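Homoprotocatechuate 2,3-dioxygenase (Brevibacterium fuscum, PDB 4Z6M) catalyses, in its natural form, the iron(II)-dependent extradiol cleavage of the catechol ring of homoprotocatechuate by dioxygen. Local coordinates at residues A[124-129]-A[168-173]; A[220-225]-A[245-250]. The protein carries 1 engineered substitution. All coordinates share one frame; numbering follows the deposited sequence.

In the fold
Along the chain the two contacts come in series: contact 1 (124-129 with 168-173) closes before contact 2 (220-225 with 245-250) opens. They lie on opposite sides of the chain's centre, their own centres 28 Å apart and their nearest atoms about 14 Å apart. Contact 1 bridges the two large sheets, setting strand 125-129 of the eight-stranded one against helix 163-172, which connects two strands of the nine-stranded one. Contact 2 belongs to the nine-stranded sheet alone, where helix 222-234 meets edge strand 244-247. The iron ligands His-155, His-214 and Glu-267 also lie on that sheet. Contact 1 stays within one subunit, whereas all three other subunits of the tetramer reach contact 2.

Contact 1 (A[124-129]-A[168-173]); sequences FPYEFF and KYLEDL
Tyr-126 meets Tyr-169, Leu-170 and Leu-173 in a buried side-chain contact between strand 125-129 of the eight-stranded sheet and the end of helix 163-172, which flanks the nine-stranded one. The backbones stay well apart, the closest CA atoms being those of Tyr-126 and Leu-170 at 12.0 Å, and long tyrosine side chains fill the distance. With CG anti to the carbonyl carbon (chi1 -84°), Tyr-126 reaches out from its strand toward the helix. Its OH lies 3.5 Å from Leu-170 CD2, a methyl that approaches the ring edge near the ring plane. Leu-173 CD2 comes to the same edge more loosely, 4.4 Å from Tyr-126 CE2. Tyr-169 runs past in the opposite direction, placing its OH obliquely 3.7 Å from Tyr-126 CE2. Both hydroxyls have polar partners outside the segments: Tyr-126 OH bonds to Gln-158 OE1, and Tyr-169 OH to Asp-120 and Tyr-94. Phe-79 packs edge-to-face with the Tyr-126 ring. Van der Waals packing, partly of hydroxyl oxygens on carbon, joins the segments, and strand 152-160, the turn after strand 115-119 and helix 84-96 satisfy the hydroxyls. Such an interface joins the two glyoxalase-family halves of an extradiol dioxygenase with the vicinal oxygen chelate fold.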
loop_
_atom_site.group_PDB
_atom_site.type_symbol
_atom_site.label_atom_id
_atom_site.label_comp_id
_atom_site.label_asym_id
_atom_site.label_seq_id
_atom_site.Cartn_x
_atom_site.Cartn_y
_atom_site.Cartn_z
ATOM N N PHE A 124 -29.837 -25.112 5.408
ATOM C CA PHE A 124 -28.843 -24.345 6.142
ATOM C C PHE A 124 -29.424 -23.800 7.436
ATOM O O PHE A 124 -30.577 -23.386 7.485
ATOM C CB PHE A 124 -28.286 -23.196 5.298
ATOM C CG PHE A 124 -27.353 -23.646 4.239
ATOM C CD1 PHE A 124 -27.846 -24.035 3.009
ATOM C CD2 PHE A 124 -25.990 -23.704 4.458
ATOM C CE1 PHE A 124 -26.990 -24.472 2.019
ATOM C CE2 PHE A 124 -25.133 -24.150 3.476
ATOM C CZ PHE A 124 -25.638 -24.517 2.245
ATOM N N PRO A 125 -28.592 -23.762 8.490
ATOM C CA PRO A 125 -29.006 -23.229 9.783
ATOM C C PRO A 125 -28.806 -21.716 9.769
ATOM O O PRO A 125 -27.706 -21.224 10.060
ATOM C CB PRO A 125 -28.077 -23.936 10.767
ATOM C CG PRO A 125 -26.845 -24.211 9.988
ATOM C CD PRO A 125 -27.279 -24.431 8.559
ATOM N N TYR A 126 -29.861 -20.995 9.445
ATOM C CA TYR A 126 -29.844 -19.533 9.483
ATOM C C TYR A 126 -30.290 -19.039 10.852
ATOM O O TYR A 126 -31.208 -19.609 11.444
ATOM C CB TYR A 126 -30.773 -18.955 8.421
ATOM C CG TYR A 126 -30.235 -18.798 7.008
ATOM C CD1 TYR A 126 -29.030 -19.356 6.582
ATOM C CD2 TYR A 126 -30.932 -18.010 6.113
ATOM C CE1 TYR A 126 -28.551 -19.119 5.287
ATOM C CE2 TYR A 126 -30.466 -17.780 4.824
ATOM C CZ TYR A 126 -29.279 -18.342 4.412
ATOM O OH TYR A 126 -28.804 -18.075 3.150
ATOM N N GLU A 127 -29.663 -17.955 11.339
ATOM C CA GLU A 127 -30.185 -17.220 12.489
ATOM C C GLU A 127 -30.543 -15.790 12.077
ATOM O O GLU A 127 -29.826 -15.175 11.296
ATOM C CB GLU A 127 -29.178 -17.163 13.646
ATOM C CG GLU A 127 -29.732 -16.437 14.876
ATOM C CD GLU A 127 -28.768 -16.408 16.050
ATOM O OE1 GLU A 127 -28.689 -17.430 16.801
ATOM O OE2 GLU A 127 -28.084 -15.371 16.210
ATOM N N PHE A 128 -31.635 -15.283 12.631
ATOM C CA PHE A 128 -32.022 -13.887 12.533
ATOM C C PHE A 128 -32.158 -13.329 13.935
ATOM O O PHE A 128 -32.804 -13.931 14.809
ATOM C CB PHE A 128 -33.342 -13.764 11.796
ATOM C CG PHE A 128 -33.290 -14.329 10.412
ATOM C CD1 PHE A 128 -32.824 -13.554 9.364
ATOM C CD2 PHE A 128 -33.595 -15.665 10.179
ATOM C CE1 PHE A 128 -32.711 -14.080 8.091
ATOM C CE2 PHE A 128 -33.490 -16.197 8.906
ATOM C CZ PHE A 128 -33.054 -15.402 7.862
ATOM N N PHE A 129 -31.547 -12.172 14.149
ATOM C CA PHE A 129 -31.594 -11.509 15.463
ATOM C C PHE A 129 -31.499 -10.003 15.239
ATOM O O PHE A 129 -30.939 -9.569 14.217
ATOM C CB PHE A 129 -30.451 -11.984 16.368
ATOM C CG PHE A 129 -29.107 -11.437 15.961
ATOM C CD1 PHE A 129 -28.350 -12.090 15.010
ATOM C CD2 PHE A 129 -28.653 -10.214 16.461
ATOM C CE1 PHE A 129 -27.149 -11.549 14.576
ATOM C CE2 PHE A 129 -27.445 -9.679 16.035
ATOM C CZ PHE A 129 -26.696 -10.346 15.100
ATOM N N LYS A 168 -33.783 -17.967 -6.321
ATOM C CA LYS A 168 -35.156 -17.475 -6.242
ATOM C C LYS A 168 -35.605 -17.297 -4.787
ATOM O O LYS A 168 -36.195 -16.268 -4.429
ATOM C CB LYS A 168 -36.086 -18.415 -6.996
ATOM C CG LYS A 168 -37.464 -17.836 -7.209
ATOM C CD LYS A 168 -38.437 -18.232 -6.132
ATOM C CE LYS A 168 -39.862 -18.141 -6.651
ATOM N NZ LYS A 168 -40.775 -18.087 -5.494
ATOM N N TYR A 169 -35.291 -18.279 -3.954
ATOM C CA TYR A 169 -35.635 -18.229 -2.536
ATOM C C TYR A 169 -34.966 -17.037 -1.838
ATOM O O TYR A 169 -35.611 -16.295 -1.114
ATOM C CB TYR A 169 -35.315 -19.571 -1.872
ATOM C CG TYR A 169 -34.844 -19.497 -0.431
ATOM C CD1 TYR A 169 -35.714 -19.160 0.597
ATOM C CD2 TYR A 169 -33.531 -19.754 -0.115
ATOM C CE1 TYR A 169 -35.285 -19.085 1.911
ATOM C CE2 TYR A 169 -33.083 -19.680 1.200
ATOM C CZ TYR A 169 -33.967 -19.355 2.195
ATOM O OH TYR A 169 -33.536 -19.291 3.490
ATOM N N LEU A 170 -33.678 -16.830 -2.109
ATOM C CA LEU A 170 -32.958 -15.707 -1.499
ATOM C C LEU A 170 -33.445 -14.375 -2.031
ATOM O O LEU A 170 -33.490 -13.405 -1.281
ATOM C CB LEU A 170 -31.443 -15.861 -1.650
ATOM C CG LEU A 170 -30.816 -16.982 -0.808
ATOM C CD1 LEU A 170 -29.355 -17.158 -1.161
ATOM C CD2 LEU A 170 -30.964 -16.765 0.688
ATOM N N GLU A 171 -33.855 -14.314 -3.302
ATOM C CA GLU A 171 -34.439 -13.079 -3.811
ATOM C C GLU A 171 -35.758 -12.734 -3.136
ATOM O O GLU A 171 -36.005 -11.573 -2.790
ATOM C CB GLU A 171 -34.617 -13.161 -5.331
ATOM C CG GLU A 171 -33.309 -13.099 -6.096
ATOM C CD GLU A 171 -33.513 -13.299 -7.584
ATOM O OE1 GLU A 171 -34.374 -14.122 -7.983
ATOM O OE2 GLU A 171 -32.836 -12.614 -8.344
ATOM N N ASP A 172 -36.593 -13.745 -2.927
ATOM C CA ASP A 172 -37.867 -13.523 -2.238
ATOM C C ASP A 172 -37.606 -13.020 -0.824
ATOM O O ASP A 172 -38.339 -12.200 -0.288
ATOM C CB ASP A 172 -38.676 -14.829 -2.187
ATOM C CG ASP A 172 -39.317 -15.192 -3.532
ATOM O OD1 ASP A 172 -39.431 -14.337 -4.421
ATOM O OD2 ASP A 172 -39.731 -16.358 -3.677
ATOM N N LEU A 173 -36.530 -13.517 -0.232
ATOM C CA LEU A 173 -36.122 -13.108 1.111
ATOM C C LEU A 173 -35.528 -11.702 1.176
ATOM O O LEU A 173 -35.313 -11.162 2.268
ATOM C CB LEU A 173 -35.140 -14.146 1.641
ATOM C CG LEU A 173 -34.642 -14.109 3.074
ATOM C CD1 LEU A 173 -35.813 -14.171 4.049
ATOM C CD2 LEU A 173 -33.666 -15.250 3.263
#

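Contact 2 (A[220-225]-A[245-250]); sequences HEKHNI and PGRHGV
Lys-222 and Arg-247 touch through the aliphatic part of the lysine, whose CD lies 3.7 Å from Arg-247 NH2 and obliquely to the guanidinium plane. A second, apolar touch sets Ile-225 CG2 4.3 Å from Pro-245 CB. Bends at chi3 (-77°) and chi4 (-75°) curl the lysine so that NZ ends 4.2 Å from Arg-247 NH2. Two waters bridge these like charges: water 1 accepts from Lys-222 NZ and, at 2.9 Å, from Arg-247 NH1 in the guanidinium plane, while water 2 accepts from Lys-222 NZ at 3.0 Å and weakly from Arg-247 NH2. Anions from other chains should offset the charge further, Glu-221 of the second subunit pairing with Lys-222 and Asp-230 of the third with Arg-247. Gln-271 OE1 and Asn-252 O, in the same chain, take further bonds from Lys-222 NZ and Arg-247 NH1. At the start of the helix, Asn-224 OD1 accepts from Glu-221 N at 3.0 Å in its carbonyl plane. Beyond Arg-247, His-248 NE2 bonds to OE2 of the iron ligand Glu-267, so this segment also supplies a second-shell residue. Helix 222-234 carries the chain from strand 211-218 past two intervening strands to parallel outer strand 244-247, opening a βαβββ module of the vicinal oxygen chelate fold; the contact joins the helix's first turn to that strand at a tetramer interface.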
loop_
_atom_site.group_PDB
_atom_site.type_symbol
_atom_site.label_atom_id
_atom_site.label_comp_id
_atom_site.label_asym_id
_atom_site.label_seq_id
_atom_site.Cartn_x
_atom_site.Cartn_y
_atom_site.Cartn_z
ATOM N N HIS A 220 -8.358 -3.720 5.153
ATOM C CA HIS A 220 -8.334 -2.387 4.574
ATOM C C HIS A 220 -7.701 -2.382 3.194
ATOM O O HIS A 220 -8.244 -1.783 2.258
ATOM C CB HIS A 220 -7.563 -1.416 5.483
ATOM C CG HIS A 220 -8.309 -1.017 6.707
ATOM N ND1 HIS A 220 -7.725 -1.034 7.957
ATOM C CD2 HIS A 220 -9.581 -0.588 6.877
ATOM C CE1 HIS A 220 -8.609 -0.629 8.849
ATOM N NE2 HIS A 220 -9.740 -0.349 8.220
ATOM N N GLU A 221 -6.544 -3.025 3.083
ATOM C CA GLU A 221 -5.709 -2.888 1.897
ATOM C C GLU A 221 -5.180 -4.234 1.432
ATOM O O GLU A 221 -5.222 -5.240 2.138
ATOM C CB GLU A 221 -4.568 -1.870 2.138
ATOM C CG GLU A 221 -5.119 -0.471 2.434
ATOM C CD GLU A 221 -4.168 0.683 2.268
ATOM O OE1 GLU A 221 -2.949 0.454 2.210
ATOM O OE2 GLU A 221 -4.635 1.830 2.201
ATOM N N LYS A 222 -4.713 -4.236 0.197
ATOM C CA LYS A 222 -4.218 -5.446 -0.411
ATOM C C LYS A 222 -2.968 -5.970 0.338
ATOM O O LYS A 222 -2.819 -7.183 0.521
ATOM C CB LYS A 222 -3.999 -5.237 -1.917
ATOM C CG LYS A 222 -5.300 -4.910 -2.659
ATOM C CD LYS A 222 -5.145 -4.687 -4.162
ATOM C CE LYS A 222 -4.580 -3.326 -4.502
ATOM N NZ LYS A 222 -5.544 -2.199 -4.348
ATOM N N HIS A 223 -2.119 -5.070 0.821
ATOM C CA HIS A 223 -0.909 -5.515 1.493
ATOM C C HIS A 223 -1.226 -6.257 2.781
ATOM O O HIS A 223 -0.425 -7.074 3.224
ATOM C CB HIS A 223 0.027 -4.344 1.781
ATOM C CG HIS A 223 -0.542 -3.316 2.691
ATOM N ND1 HIS A 223 -0.543 -3.433 4.064
ATOM C CD2 HIS A 223 -1.118 -2.120 2.415
ATOM C CE1 HIS A 223 -1.108 -2.356 4.593
ATOM N NE2 HIS A 223 -1.483 -1.562 3.609
ATOM N N ASN A 224 -2.404 -6.034 3.362
ATOM C CA ASN A 224 -2.774 -6.768 4.577
ATOM C C ASN A 224 -2.987 -8.243 4.259
ATOM O O ASN A 224 -2.647 -9.117 5.055
ATOM C CB ASN A 224 -4.007 -6.158 5.214
ATOM C CG ASN A 224 -3.811 -4.717 5.597
ATOM O OD1 ASN A 224 -4.360 -3.817 4.975
ATOM N ND2 ASN A 224 -3.033 -4.495 6.638
ATOM N N ILE A 225 -3.549 -8.521 3.079
ATOM C CA ILE A 225 -3.749 -9.913 2.620
ATOM C C ILE A 225 -2.406 -10.558 2.290
ATOM O O ILE A 225 -2.155 -11.711 2.666
ATOM C CB ILE A 225 -4.736 -9.953 1.451
ATOM C CG1 ILE A 225 -6.136 -9.548 1.964
ATOM C CG2 ILE A 225 -4.749 -11.332 0.792
ATOM C CD1 ILE A 225 -7.198 -9.412 0.911
ATOM N N PRO A 245 -2.821 -15.529 -3.203
ATOM C CA PRO A 245 -3.763 -14.427 -3.324
ATOM C C PRO A 245 -4.062 -14.091 -4.794
ATOM O O PRO A 245 -3.306 -14.458 -5.682
ATOM C CB PRO A 245 -3.039 -13.280 -2.636
ATOM C CG PRO A 245 -1.608 -13.564 -2.893
ATOM C CD PRO A 245 -1.479 -15.062 -2.878
ATOM N N GLY A 246 -5.187 -13.441 -5.033
ATOM C CA GLY A 246 -5.533 -13.038 -6.386
ATOM C C GLY A 246 -6.449 -11.848 -6.409
ATOM O O GLY A 246 -6.806 -11.279 -5.388
ATOM N N ARG A 247 -6.837 -11.505 -7.633
ATOM C CA ARG A 247 -7.939 -10.593 -7.895
ATOM C C ARG A 247 -9.075 -11.436 -8.443
ATOM O O ARG A 247 -8.880 -12.164 -9.403
ATOM C CB ARG A 247 -7.494 -9.554 -8.937
ATOM C CG ARG A 247 -8.605 -8.691 -9.489
ATOM C CD ARG A 247 -9.009 -7.606 -8.526
ATOM N NE ARG A 247 -7.935 -6.623 -8.327
ATOM C CZ ARG A 247 -7.986 -5.626 -7.450
ATOM N NH1 ARG A 247 -9.056 -5.470 -6.662
ATOM N NH2 ARG A 247 -6.973 -4.779 -7.360
ATOM N N HIS A 248 -10.276 -11.288 -7.887
ATOM C CA HIS A 248 -11.452 -11.966 -8.441
ATOM C C HIS A 248 -11.916 -11.222 -9.697
ATOM O O HIS A 248 -11.803 -9.997 -9.783
ATOM C CB HIS A 248 -12.592 -11.925 -7.459
ATOM C CG HIS A 248 -12.518 -12.909 -6.344
ATOM N ND1 HIS A 248 -12.305 -14.261 -6.535
ATOM C CD2 HIS A 248 -12.702 -12.740 -5.008
ATOM C CE1 HIS A 248 -12.358 -14.874 -5.358
ATOM N NE2 HIS A 248 -12.614 -13.975 -4.426
ATOM N N GLY A 249 -12.464 -11.954 -10.654
ATOM C CA GLY A 249 -13.269 -11.350 -11.699
ATOM C C GLY A 249 -14.597 -10.899 -11.127
ATOM O O GLY A 249 -14.868 -9.709 -10.936
ATOM N N VAL A 250 -15.407 -11.896 -10.809
ATOM C CA VAL A 250 -16.650 -11.664 -10.092
ATOM C C VAL A 250 -16.284 -10.983 -8.762
ATOM O O VAL A 250 -15.443 -11.472 -8.024
ATOM C CB VAL A 250 -17.357 -12.983 -9.771
ATOM C CG1 VAL A 250 -18.549 -12.717 -8.890
ATOM C CG2 VAL A 250 -17.786 -13.714 -11.038
HETATM O O HOH W 1 -8.539 -2.860 -5.518
HETATM O O HOH W 2 -6.391 -1.571 -7.156
#